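Local coordinates for Lmo2184 protein (PDB 5JOQ), which probably binds heme as the lipid-anchored substrate-binding component of an ABC transporter that takes iron into the bacterial cell, at residues A[125-130]-A[149-154]; A[156-161]-A[192-197]; A[51-56]-A[135-140]; A[95-100]-A[118-123]. All coordinates share one frame; numbering follows the deposited sequence.

Contact 1 (A[125-130]-A[149-154])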
loop_
_atom_site.group_PDB
_atom_site.type_symbol
_atom_site.label_atom_id
_atom_site.label_comp_id
_atom_site.label_asym_id
_atom_site.label_seq_id
_atom_site.Cartn_x
_atom_site.Cartn_y
_atom_site.Cartn_z
ATOM N N SER A 125 19.854 12.893 -18.353
ATOM C CA SER A 125 20.487 13.354 -17.125
ATOM C C SER A 125 21.108 12.192 -16.380
ATOM O O SER A 125 22.227 12.313 -15.875
ATOM C CB SER A 125 19.480 14.098 -16.234
ATOM O OG SER A 125 19.232 15.414 -16.790
ATOM N N MET A 126 20.407 11.045 -16.314
ATOM C CA MET A 126 21.009 9.861 -15.688
ATOM C C MET A 126 22.320 9.476 -16.377
ATOM O O MET A 126 23.303 9.120 -15.714
ATOM C CB MET A 126 20.024 8.667 -15.725
ATOM C CG MET A 126 20.601 7.416 -15.058
ATOM S SD MET A 126 19.492 5.980 -15.129
ATOM C CE MET A 126 19.474 5.650 -16.917
ATOM N N GLN A 127 22.345 9.509 -17.714
ATOM C CA GLN A 127 23.572 9.158 -18.426
ATOM C C GLN A 127 24.716 10.129 -18.122
ATOM O O GLN A 127 25.870 9.709 -17.998
ATOM C CB GLN A 127 23.312 9.086 -19.926
ATOM C CG GLN A 127 22.384 7.895 -20.287
ATOM C CD GLN A 127 22.366 7.703 -21.781
ATOM O OE1 GLN A 127 21.636 8.388 -22.491
ATOM N NE2 GLN A 127 23.203 6.784 -22.278
ATOM N N THR A 128 24.434 11.430 -18.011
ATOM C CA THR A 128 25.502 12.351 -17.593
ATOM C C THR A 128 25.997 12.016 -16.181
ATOM O O THR A 128 27.210 12.102 -15.889
ATOM C CB THR A 128 24.995 13.793 -17.655
ATOM O OG1 THR A 128 24.697 14.131 -19.025
ATOM C CG2 THR A 128 26.051 14.796 -17.078
ATOM N N GLU A 129 25.077 11.639 -15.281
ATOM C CA GLU A 129 25.493 11.261 -13.929
ATOM C C GLU A 129 26.354 10.008 -13.956
ATOM O O GLU A 129 27.342 9.911 -13.218
ATOM C CB GLU A 129 24.285 11.043 -13.015
ATOM C CG GLU A 129 23.454 12.312 -12.782
ATOM C CD GLU A 129 24.148 13.415 -11.958
ATOM O OE1 GLU A 129 25.339 13.290 -11.587
ATOM O OE2 GLU A 129 23.469 14.433 -11.709
ATOM N N ILE A 130 26.027 9.068 -14.844
ATOM C CA ILE A 130 26.845 7.859 -14.996
ATOM C C ILE A 130 28.251 8.229 -15.470
ATOM O O ILE A 130 29.264 7.761 -14.919
ATOM C CB ILE A 130 26.147 6.873 -15.956
ATOM C CG1 ILE A 130 24.937 6.223 -15.255
ATOM C CG2 ILE A 130 27.145 5.822 -16.473
ATOM C CD1 ILE A 130 23.946 5.472 -16.275
ATOM N N ASP A 149 25.631 1.156 -24.218
ATOM C CA ASP A 149 24.541 0.181 -24.256
ATOM C C ASP A 149 23.186 0.870 -24.144
ATOM O O ASP A 149 22.264 0.572 -24.903
ATOM C CB ASP A 149 24.710 -0.837 -23.123
ATOM C CG ASP A 149 25.864 -1.813 -23.370
ATOM O OD1 ASP A 149 26.355 -1.899 -24.527
ATOM O OD2 ASP A 149 26.280 -2.500 -22.403
ATOM N N LEU A 150 23.037 1.752 -23.154
ATOM C CA LEU A 150 21.805 2.513 -22.994
ATOM C C LEU A 150 21.462 3.284 -24.259
ATOM O O LEU A 150 20.324 3.242 -24.739
ATOM C CB LEU A 150 21.937 3.486 -21.815
ATOM C CG LEU A 150 22.000 2.843 -20.420
ATOM C CD1 LEU A 150 22.385 3.898 -19.326
ATOM C CD2 LEU A 150 20.685 2.165 -20.074
ATOM N N THR A 151 22.426 4.041 -24.780
ATOM C CA THR A 151 22.169 4.853 -25.962
ATOM C C THR A 151 21.772 3.995 -27.151
ATOM O O THR A 151 20.925 4.398 -27.954
ATOM C CB THR A 151 23.411 5.676 -26.287
ATOM O OG1 THR A 151 23.563 6.669 -25.263
ATOM C CG2 THR A 151 23.309 6.313 -27.690
ATOM N N SER A 152 22.393 2.825 -27.303
ATOM C CA SER A 152 21.991 1.936 -28.389
ATOM C C SER A 152 20.521 1.535 -28.256
ATOM O O SER A 152 19.779 1.511 -29.250
ATOM C CB SER A 152 22.909 0.710 -28.422
ATOM O OG SER A 152 22.429 -0.239 -29.346
ATOM N N ASP A 153 20.080 1.210 -27.049
ATOM C CA ASP A 153 18.682 0.844 -26.840
ATOM C C ASP A 153 17.727 2.016 -27.105
ATOM O O ASP A 153 16.714 1.864 -27.765
ATOM C CB ASP A 153 18.462 0.290 -25.432
ATOM C CG ASP A 153 19.130 -1.055 -25.220
ATOM O OD1 ASP A 153 19.402 -1.737 -26.211
ATOM O OD2 ASP A 153 19.384 -1.413 -24.068
ATOM N N ILE A 154 18.079 3.192 -26.608
ATOM C CA ILE A 154 17.253 4.369 -26.803
ATOM C C ILE A 154 17.155 4.732 -28.277
ATOM O O ILE A 154 16.094 5.033 -28.785
ATOM C CB ILE A 154 17.812 5.598 -26.037
ATOM C CG1 ILE A 154 17.846 5.383 -24.521
ATOM C CG2 ILE A 154 17.056 6.860 -26.387
ATOM C CD1 ILE A 154 16.865 4.390 -23.979
#
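Q127 of helix 123-136 reaches across to L150 and T151 of helix 140-161, and its side chain changes character as it goes. CB leads toward the other helix and CG lies anti to the carbonyl carbon (chi1 -68°), from where the chain runs out extended. CG passes the leucine methyl first, 4.1 Å from L150 CD1, the two side chains sliding past each other in opposite directions. Q127 CD and OE1 both stay 3.8 Å from T151 OG1, so NE2 is the amide atom that bonds. Q127 NE2 gives T151 OG1 a nearly straight hydrogen bond, 3.0 Å long and 169° at the hydrogen, and also rests 3.6 Å from L150 CB. The hydroxyl oxygen lies close to the amide plane. T151 OG1 is bonded to the backbone O of N147 too, so the hydroxyl ties the glutamine to the backbone of helix 140-161.

Deeper in, the contact is wholly apolar. I130 CD1 and L150 CD1 meet tip to tip at 3.8 Å. M126, extended as far as SD and then bent, brings CE across L150 at about a right angle, 4.2 Å from CD1. Leucine suits this place because it is long enough to set one methyl, CD1, against all three facing side chains; P277 packs on it as well.

The helices run antiparallel, 162° between their directions, with the segment axes 11.6 Å apart. At that spacing a long side chain is useful, and glutamine has the length: its methylenes can lie against leucine while its amide finds a polar partner at the partly exposed margin.

Contact 2 (A[156-161]-A[192-197])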
loop_
_atom_site.group_PDB
_atom_site.type_symbol
_atom_site.label_atom_id
_atom_site.label_comp_id
_atom_site.label_asym_id
_atom_site.label_seq_id
_atom_site.Cartn_x
_atom_site.Cartn_y
_atom_site.Cartn_z
ATOM N N GLN A 156 17.367 2.831 -30.779
ATOM C CA GLN A 156 16.543 1.873 -31.516
ATOM C C GLN A 156 15.054 2.209 -31.400
ATOM O O GLN A 156 14.305 2.128 -32.388
ATOM C CB GLN A 156 16.814 0.449 -31.012
ATOM C CG GLN A 156 15.960 -0.600 -31.738
ATOM C CD GLN A 156 16.369 -0.723 -33.200
ATOM O OE1 GLN A 156 17.535 -1.016 -33.496
ATOM N NE2 GLN A 156 15.423 -0.466 -34.126
ATOM N N VAL A 157 14.595 2.561 -30.198
ATOM C CA VAL A 157 13.196 2.983 -30.037
ATOM C C VAL A 157 12.938 4.239 -30.851
ATOM O O VAL A 157 11.969 4.322 -31.607
ATOM C CB VAL A 157 12.861 3.193 -28.549
ATOM C CG1 VAL A 157 11.394 3.725 -28.399
ATOM C CG2 VAL A 157 13.021 1.863 -27.827
ATOM N N LYS A 158 13.833 5.219 -30.752
ATOM C CA LYS A 158 13.649 6.450 -31.517
ATOM C C LYS A 158 13.519 6.158 -33.006
ATOM O O LYS A 158 12.634 6.690 -33.680
ATOM C CB LYS A 158 14.826 7.401 -31.255
ATOM C CG LYS A 158 14.770 8.144 -29.915
ATOM C CD LYS A 158 16.099 8.855 -29.596
ATOM C CE LYS A 158 16.001 10.352 -29.277
ATOM N NZ LYS A 158 17.375 10.875 -28.770
ATOM N N SER A 159 14.388 5.306 -33.534
ATOM C CA SER A 159 14.343 4.946 -34.930
ATOM C C SER A 159 13.021 4.244 -35.287
ATOM O O SER A 159 12.412 4.532 -36.278
ATOM C CB SER A 159 15.527 4.038 -35.259
ATOM O OG SER A 159 15.419 3.529 -36.555
ATOM N N ASN A 160 12.580 3.350 -34.424
ATOM C CA ASN A 160 11.361 2.596 -34.626
ATOM C C ASN A 160 10.132 3.484 -34.752
ATOM O O ASN A 160 9.286 3.230 -35.558
ATOM C CB ASN A 160 11.080 1.713 -33.411
ATOM C CG ASN A 160 11.909 0.455 -33.358
ATOM O OD1 ASN A 160 12.597 0.096 -34.291
ATOM N ND2 ASN A 160 11.827 -0.228 -32.233
ATOM N N VAL A 161 10.032 4.514 -33.930
ATOM C CA VAL A 161 8.865 5.383 -33.941
ATOM C C VAL A 161 8.937 6.646 -34.783
ATOM O O VAL A 161 7.973 7.356 -34.917
ATOM C CB VAL A 161 8.562 5.841 -32.503
ATOM C CG1 VAL A 161 8.473 4.656 -31.576
ATOM C CG2 VAL A 161 9.627 6.799 -32.019
ATOM N N VAL A 192 7.688 8.976 -22.361
ATOM C CA VAL A 192 6.658 9.244 -23.360
ATOM C C VAL A 192 7.252 10.013 -24.536
ATOM O O VAL A 192 7.014 9.682 -25.702
ATOM C CB VAL A 192 5.486 10.009 -22.727
ATOM C CG1 VAL A 192 4.546 10.545 -23.824
ATOM C CG2 VAL A 192 4.683 9.078 -21.764
ATOM N N LYS A 193 8.040 11.053 -24.237
ATOM C CA LYS A 193 8.656 11.859 -25.291
ATOM C C LYS A 193 9.546 11.007 -26.187
ATOM O O LYS A 193 9.498 11.108 -27.420
ATOM C CB LYS A 193 9.482 12.992 -24.663
ATOM C CG LYS A 193 10.161 13.925 -25.708
ATOM C CD LYS A 193 11.002 15.053 -25.051
ATOM C CE LYS A 193 12.447 14.601 -24.773
ATOM N NZ LYS A 193 13.368 15.691 -24.252
ATOM N N LEU A 194 10.412 10.202 -25.580
ATOM C CA LEU A 194 11.368 9.420 -26.359
ATOM C C LEU A 194 10.661 8.392 -27.227
ATOM O O LEU A 194 11.129 8.085 -28.328
ATOM C CB LEU A 194 12.351 8.732 -25.419
ATOM C CG LEU A 194 13.350 9.674 -24.680
ATOM C CD1 LEU A 194 14.115 8.878 -23.623
ATOM C CD2 LEU A 194 14.333 10.349 -25.617
ATOM N N ALA A 195 9.548 7.839 -26.739
ATOM C CA ALA A 195 8.756 6.881 -27.525
ATOM C C ALA A 195 7.831 7.561 -28.529
ATOM O O ALA A 195 7.027 6.882 -29.196
ATOM C CB ALA A 195 7.950 5.985 -26.581
ATOM N N GLY A 196 7.917 8.882 -28.672
ATOM C CA GLY A 196 7.201 9.568 -29.727
ATOM C C GLY A 196 5.877 10.170 -29.303
ATOM O O GLY A 196 5.264 10.882 -30.102
ATOM N N GLY A 197 5.438 9.937 -28.068
ATOM C CA GLY A 197 4.182 10.514 -27.613
ATOM C C GLY A 197 4.272 12.029 -27.497
ATOM O O GLY A 197 5.305 12.578 -27.156
#
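A Schellman motif closes helix 187-194, and the end of helix 140-161 packs against this turn. G196 N bonds back to K193 O at 3.0 Å and G197 N to V192 O at 2.9 Å, with G196 as the C-prime residue at positive phi (97°). Glycine, having no CB, accommodates both the preceding carbonyl oxygen and V161 CG2 at these backbone angles.

V161, the last residue of its helix, sets both methyls on the turn. CG1 lies 3.6 Å from A195 O, and CG2 sits 3.8 Å from the same oxygen, so the branched valine straddles the carbonyl. That oxygen is not left to hydrocarbon alone, since Y288 OH of helix 276-288 hydrogen-bonds to it. Thus the contact joins the long helix 140-161, which links the two lobes in this family of solute-binding proteins, to the lobe that carries helix 187-194, with helix 276-288 beside both.

One turn earlier V157 turns CG1 to A195 CA at 4.2 Å, and L280 and E284 pack on the same valine. At the solvent edge K158 lies across L194 aliphatic to aliphatic. Its CG is beside the backbone N (chi1 -77°), and the chain then bends at chi3 to bring CE 4.0 Å from L194 CD2. Lysine fits this exposed position because its methylenes can cover leucine while the ammonium group continues past it.

Contact 3 (A[51-56]-A[135-140])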
loop_
_atom_site.group_PDB
_atom_site.type_symbol
_atom_site.label_atom_id
_atom_site.label_comp_id
_atom_site.label_asym_id
_atom_site.label_seq_id
_atom_site.Cartn_x
_atom_site.Cartn_y
_atom_site.Cartn_z
ATOM N N LEU A 51 29.349 -0.342 -12.709
ATOM C CA LEU A 51 30.632 0.353 -12.664
ATOM C C LEU A 51 31.706 -0.427 -11.926
ATOM O O LEU A 51 32.849 0.053 -11.827
ATOM C CB LEU A 51 30.463 1.734 -12.016
ATOM C CG LEU A 51 29.573 2.716 -12.805
ATOM C CD1 LEU A 51 29.605 4.096 -12.163
ATOM C CD2 LEU A 51 29.948 2.819 -14.304
ATOM N N ASP A 52 31.374 -1.601 -11.390
ATOM C CA ASP A 52 32.348 -2.453 -10.704
ATOM C C ASP A 52 32.969 -1.727 -9.508
ATOM O O ASP A 52 34.188 -1.757 -9.290
ATOM C CB ASP A 52 33.428 -2.923 -11.687
ATOM C CG ASP A 52 34.343 -4.011 -11.106
ATOM O OD1 ASP A 52 34.005 -4.650 -10.080
ATOM O OD2 ASP A 52 35.417 -4.239 -11.705
ATOM N N LEU A 53 32.109 -1.079 -8.708
ATOM C CA LEU A 53 32.535 -0.352 -7.524
ATOM C C LEU A 53 32.073 -1.058 -6.252
ATOM O O LEU A 53 30.909 -1.460 -6.165
ATOM C CB LEU A 53 31.967 1.070 -7.551
ATOM C CG LEU A 53 32.720 1.982 -8.537
ATOM C CD1 LEU A 53 31.922 3.240 -8.820
ATOM C CD2 LEU A 53 34.128 2.315 -7.979
ATOM N N PRO A 54 32.935 -1.199 -5.248
ATOM C CA PRO A 54 32.476 -1.718 -3.958
ATOM C C PRO A 54 31.678 -0.657 -3.209
ATOM O O PRO A 54 31.817 0.550 -3.439
ATOM C CB PRO A 54 33.776 -2.072 -3.231
ATOM C CG PRO A 54 34.791 -1.175 -3.816
ATOM C CD PRO A 54 34.374 -0.881 -5.241
ATOM N N LEU A 55 30.813 -1.128 -2.316
ATOM C CA LEU A 55 29.990 -0.265 -1.474
ATOM C C LEU A 55 30.202 -0.617 -0.004
ATOM O O LEU A 55 30.399 -1.789 0.338
ATOM C CB LEU A 55 28.503 -0.417 -1.810
ATOM C CG LEU A 55 28.089 -0.016 -3.226
ATOM C CD1 LEU A 55 26.618 -0.330 -3.424
ATOM C CD2 LEU A 55 28.326 1.478 -3.451
ATOM N N VAL A 56 30.143 0.404 0.868
ATOM C CA VAL A 56 30.031 0.157 2.305
ATOM C C VAL A 56 28.589 0.272 2.805
ATOM O O VAL A 56 28.284 -0.234 3.890
ATOM C CB VAL A 56 30.958 1.084 3.134
ATOM C CG1 VAL A 56 32.422 0.870 2.733
ATOM C CG2 VAL A 56 30.566 2.552 2.987
ATOM N N ALA A 135 34.095 9.295 -13.868
ATOM C CA ALA A 135 35.221 10.195 -13.624
ATOM C C ALA A 135 35.546 10.290 -12.138
ATOM O O ALA A 135 36.716 10.325 -11.751
ATOM C CB ALA A 135 34.906 11.589 -14.165
ATOM N N LYS A 136 34.518 10.371 -11.293
ATOM C CA LYS A 136 34.771 10.588 -9.869
ATOM C C LYS A 136 35.453 9.380 -9.238
ATOM O O LYS A 136 36.327 9.534 -8.381
ATOM C CB LYS A 136 33.457 10.914 -9.159
ATOM C CG LYS A 136 33.645 11.400 -7.732
ATOM C CD LYS A 136 32.346 12.020 -7.199
ATOM C CE LYS A 136 32.507 12.523 -5.753
ATOM N NZ LYS A 136 33.725 13.386 -5.512
ATOM N N PHE A 137 35.111 8.169 -9.678
ATOM C CA PHE A 137 35.570 6.966 -8.992
ATOM C C PHE A 137 36.455 6.075 -9.860
ATOM O O PHE A 137 36.571 4.876 -9.581
ATOM C CB PHE A 137 34.356 6.193 -8.466
ATOM C CG PHE A 137 33.570 6.949 -7.426
ATOM C CD1 PHE A 137 34.161 7.282 -6.201
ATOM C CD2 PHE A 137 32.240 7.303 -7.652
ATOM C CE1 PHE A 137 33.431 7.966 -5.204
ATOM C CE2 PHE A 137 31.516 7.988 -6.679
ATOM C CZ PHE A 137 32.129 8.328 -5.451
ATOM N N ASP A 138 37.097 6.634 -10.896
ATOM C CA ASP A 138 38.050 5.896 -11.732
ATOM C C ASP A 138 37.390 4.684 -12.389
ATOM O O ASP A 138 37.909 3.564 -12.335
ATOM C CB ASP A 138 39.277 5.462 -10.924
ATOM C CG ASP A 138 40.435 4.996 -11.818
ATOM O OD1 ASP A 138 40.327 5.082 -13.067
ATOM O OD2 ASP A 138 41.465 4.560 -11.271
ATOM N N ARG A 139 36.229 4.908 -12.995
ATOM C CA ARG A 139 35.525 3.860 -13.737
ATOM C C ARG A 139 35.071 4.401 -15.081
ATOM O O ARG A 139 33.945 4.147 -15.527
ATOM C CB ARG A 139 34.332 3.307 -12.942
ATOM C CG ARG A 139 34.733 2.529 -11.662
ATOM C CD ARG A 139 35.559 1.289 -11.967
ATOM N NE ARG A 139 35.724 0.429 -10.793
ATOM C CZ ARG A 139 36.714 0.536 -9.902
ATOM N NH1 ARG A 139 37.622 1.504 -10.035
ATOM N NH2 ARG A 139 36.782 -0.306 -8.854
ATOM N N ILE A 140 35.939 5.174 -15.739
ATOM C CA ILE A 140 35.520 5.860 -16.960
ATOM C C ILE A 140 35.170 4.840 -18.042
ATOM O O ILE A 140 34.174 4.992 -18.763
ATOM C CB ILE A 140 36.630 6.832 -17.414
ATOM C CG1 ILE A 140 36.724 8.037 -16.453
ATOM C CG2 ILE A 140 36.439 7.293 -18.875
ATOM C CD1 ILE A 140 37.939 8.959 -16.707
#
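The carbonyl oxygen of D52 is held by two nitrogens of one guanidinium group: R139 NE at 3.1 Å and R139 NH2 at 3.0 Å, both at 147° on the hydrogen. The arginine takes the oxygen side-on, keeping it almost in the guanidinium plane. Both nitrogens come from the same face of the peptide carbonyl, NE well above its plane and NH2 tilted by 25°. A third bond, from R139 NH1 to the backbone O of the preceding residue, D138, helps fix the rotation of the group.

This grip is on backbone rather than carboxylate; the D52 side chain instead makes a salt bridge through OD1 to R68. D52 itself stands at positive phi in the Schellman motif that ends helix 42-50, while R139 is the N-cap residue of helix 140-161. The contact therefore joins one helix end to the short turn between helices 123-136 and 140-161, at the far end of the long helix that spans the two lobes in this family.

L53 supplies the apolar half. Its CD2 lies over the centre of one face of the R139 guanidinium, 3.7 Å from CZ, and also meets R139 CG at 3.7 Å. The bend of the arginine at chi2 (-63°) folds the chain so that one methyl can serve both its methylene and its flat end. L53 CD1 packs on F137 CB at 3.8 Å, so leucine caps the cation with one methyl and extends the hydrocarbon with the other. F137 continues inward onto I37 and M93, and K136 CG covers one face of its ring.

Contact 4 (A[95-100]-A[118-123])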
loop_
_atom_site.group_PDB
_atom_site.type_symbol
_atom_site.label_atom_id
_atom_site.label_comp_id
_atom_site.label_asym_id
_atom_site.label_seq_id
_atom_site.Cartn_x
_atom_site.Cartn_y
_atom_site.Cartn_z
ATOM N N LEU A 95 25.407 8.717 -1.902
ATOM C CA LEU A 95 24.746 9.004 -3.175
ATOM C C LEU A 95 23.225 8.939 -3.017
ATOM O O LEU A 95 22.676 7.917 -2.576
ATOM C CB LEU A 95 25.191 8.031 -4.268
ATOM C CG LEU A 95 26.689 7.965 -4.588
ATOM C CD1 LEU A 95 26.890 6.894 -5.634
ATOM C CD2 LEU A 95 27.219 9.314 -5.132
ATOM N N SER A 96 22.546 10.011 -3.410
ATOM C CA SER A 96 21.078 10.067 -3.372
ATOM C C SER A 96 20.660 10.691 -4.703
ATOM O O SER A 96 21.466 10.771 -5.647
ATOM C CB SER A 96 20.599 10.846 -2.142
ATOM O OG SER A 96 19.172 10.937 -2.088
ATOM N N THR A 97 19.412 11.175 -4.786
ATOM C CA THR A 97 18.916 11.752 -6.039
ATOM C C THR A 97 18.473 13.200 -5.837
ATOM O O THR A 97 18.094 13.631 -4.728
ATOM C CB THR A 97 17.731 10.955 -6.614
ATOM O OG1 THR A 97 16.611 11.037 -5.709
ATOM C CG2 THR A 97 18.098 9.466 -6.894
ATOM N N LYS A 98 18.469 13.932 -6.953
ATOM C CA LYS A 98 17.991 15.317 -6.967
ATOM C C LYS A 98 16.581 15.420 -6.422
ATOM O O LYS A 98 16.247 16.379 -5.705
ATOM C CB LYS A 98 18.011 15.850 -8.403
ATOM C CG LYS A 98 18.387 17.305 -8.552
ATOM C CD LYS A 98 19.912 17.484 -8.392
ATOM C CE LYS A 98 20.274 18.913 -7.978
ATOM N NZ LYS A 98 21.545 18.971 -7.182
ATOM N N THR A 99 15.715 14.462 -6.790
ATOM C CA THR A 99 14.314 14.570 -6.377
ATOM C C THR A 99 14.168 14.474 -4.861
ATOM O O THR A 99 13.212 15.023 -4.294
ATOM C CB THR A 99 13.485 13.499 -7.114
ATOM O OG1 THR A 99 13.467 13.821 -8.532
ATOM C CG2 THR A 99 12.026 13.430 -6.553
ATOM N N LEU A 100 15.114 13.817 -4.181
ATOM C CA LEU A 100 15.134 13.752 -2.726
ATOM C C LEU A 100 15.998 14.824 -2.059
ATOM O O LEU A 100 16.074 14.849 -0.833
ATOM C CB LEU A 100 15.622 12.365 -2.273
ATOM C CG LEU A 100 14.481 11.360 -2.056
ATOM C CD1 LEU A 100 13.611 11.761 -0.806
ATOM C CD2 LEU A 100 13.613 11.250 -3.307
ATOM N N LEU A 118 22.138 12.929 -7.399
ATOM C CA LEU A 118 22.217 12.647 -8.834
ATOM C C LEU A 118 20.886 12.960 -9.513
ATOM O O LEU A 118 19.832 12.609 -8.997
ATOM C CB LEU A 118 22.539 11.172 -9.049
ATOM C CG LEU A 118 23.721 10.657 -8.201
ATOM C CD1 LEU A 118 23.936 9.148 -8.439
ATOM C CD2 LEU A 118 24.982 11.450 -8.507
ATOM N N ASP A 119 20.930 13.620 -10.672
ATOM C CA ASP A 119 19.699 14.029 -11.356
ATOM C C ASP A 119 19.198 12.866 -12.223
ATOM O O ASP A 119 19.755 12.591 -13.297
ATOM C CB ASP A 119 19.955 15.270 -12.207
ATOM C CG ASP A 119 18.666 15.821 -12.816
ATOM O OD1 ASP A 119 17.641 15.113 -12.771
ATOM O OD2 ASP A 119 18.663 16.958 -13.312
ATOM N N PHE A 120 18.143 12.185 -11.764
ATOM C CA PHE A 120 17.524 11.083 -12.509
ATOM C C PHE A 120 16.150 11.468 -13.093
ATOM O O PHE A 120 15.252 10.613 -13.248
ATOM C CB PHE A 120 17.425 9.850 -11.605
ATOM C CG PHE A 120 18.773 9.135 -11.374
ATOM C CD1 PHE A 120 19.968 9.670 -11.860
ATOM C CD2 PHE A 120 18.824 7.940 -10.677
ATOM C CE1 PHE A 120 21.211 8.986 -11.678
ATOM C CE2 PHE A 120 20.046 7.262 -10.466
ATOM C CZ PHE A 120 21.223 7.768 -10.950
ATOM N N THR A 121 15.953 12.753 -13.408
ATOM C CA THR A 121 14.654 13.174 -13.944
ATOM C C THR A 121 14.509 12.933 -15.448
ATOM O O THR A 121 13.414 13.130 -15.968
ATOM C CB THR A 121 14.395 14.657 -13.645
ATOM O OG1 THR A 121 15.467 15.470 -14.187
ATOM C CG2 THR A 121 14.324 14.879 -12.098
ATOM N N SER A 122 15.577 12.542 -16.155
ATOM C CA SER A 122 15.483 12.087 -17.541
ATOM C C SER A 122 16.528 10.998 -17.761
ATOM O O SER A 122 17.463 10.837 -16.973
ATOM C CB SER A 122 15.707 13.250 -18.541
ATOM O OG SER A 122 17.034 13.776 -18.425
ATOM N N ILE A 123 16.391 10.255 -18.860
ATOM C CA ILE A 123 17.449 9.294 -19.184
ATOM C C ILE A 123 18.757 10.026 -19.467
ATOM O O ILE A 123 19.821 9.608 -19.010
ATOM C CB ILE A 123 17.024 8.399 -20.369
ATOM C CG1 ILE A 123 15.783 7.540 -19.967
ATOM C CG2 ILE A 123 18.210 7.494 -20.840
ATOM C CD1 ILE A 123 15.282 6.634 -21.122
#
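Strands 93-97 and 115-118 run parallel and meet in a bridge between T97 and L118, their CA atoms 4.4 Å apart. They are neighbours in the three-stranded parallel sheet of the N-terminal lobe, joined by a beta-alpha-beta crossover through helix 101-110. L118 lends both backbone polar atoms: its N bonds to S96 O at 2.9 Å, and its O accepts from K98 N at 2.8 Å.

T97 and L118 send their side chains to the same face. A chi1 of 64° sets T97 CG2 anti to the carbonyl carbon, bringing this methyl obliquely to the F120 ring, 4.1 Å from CD2; threonine also has the CB branching common in strands. M126 packs on F120 as well. L118 lays CG against S96 O at 3.4 Å. On the exposed margin K98 CB lies 3.9 Å from D119 CA before the chain leaves, its ammonium group pairing with E101.

Beyond the strand T99 OG1 meets T121 CG2. D119 shapes this loop as an Asx turn, its OD1 accepting from T121 N at 3.0 Å. The same oxygen takes the T121 hydroxyl through its syn lone pair, OG1 to OD1 being 2.6 Å.

From the N terminus, 51-56 opens contact 3, which closes at 135-140 after the chain has passed through a small mixed sheet and the two remaining strands of the parallel sheet; it joins the end of helix 42-50 to the turn before helix 140-161. Within that loop contact 4 pairs strands 93-97 and 115-118. Contact 1 crosses contact 3, starting on helix 123-136 and closing on helix 140-161. Contact 2 follows in series, bringing helix 140-161 to the second lobe at helix 187-194. Contact 4 touches contact 1 where E129 OE2 meets D119 N, and contact 2 where I123 CD1 packs on L194 CD1. Contacts 2 and 3 lie at opposite ends of helix 140-161, centres about 31 Å apart.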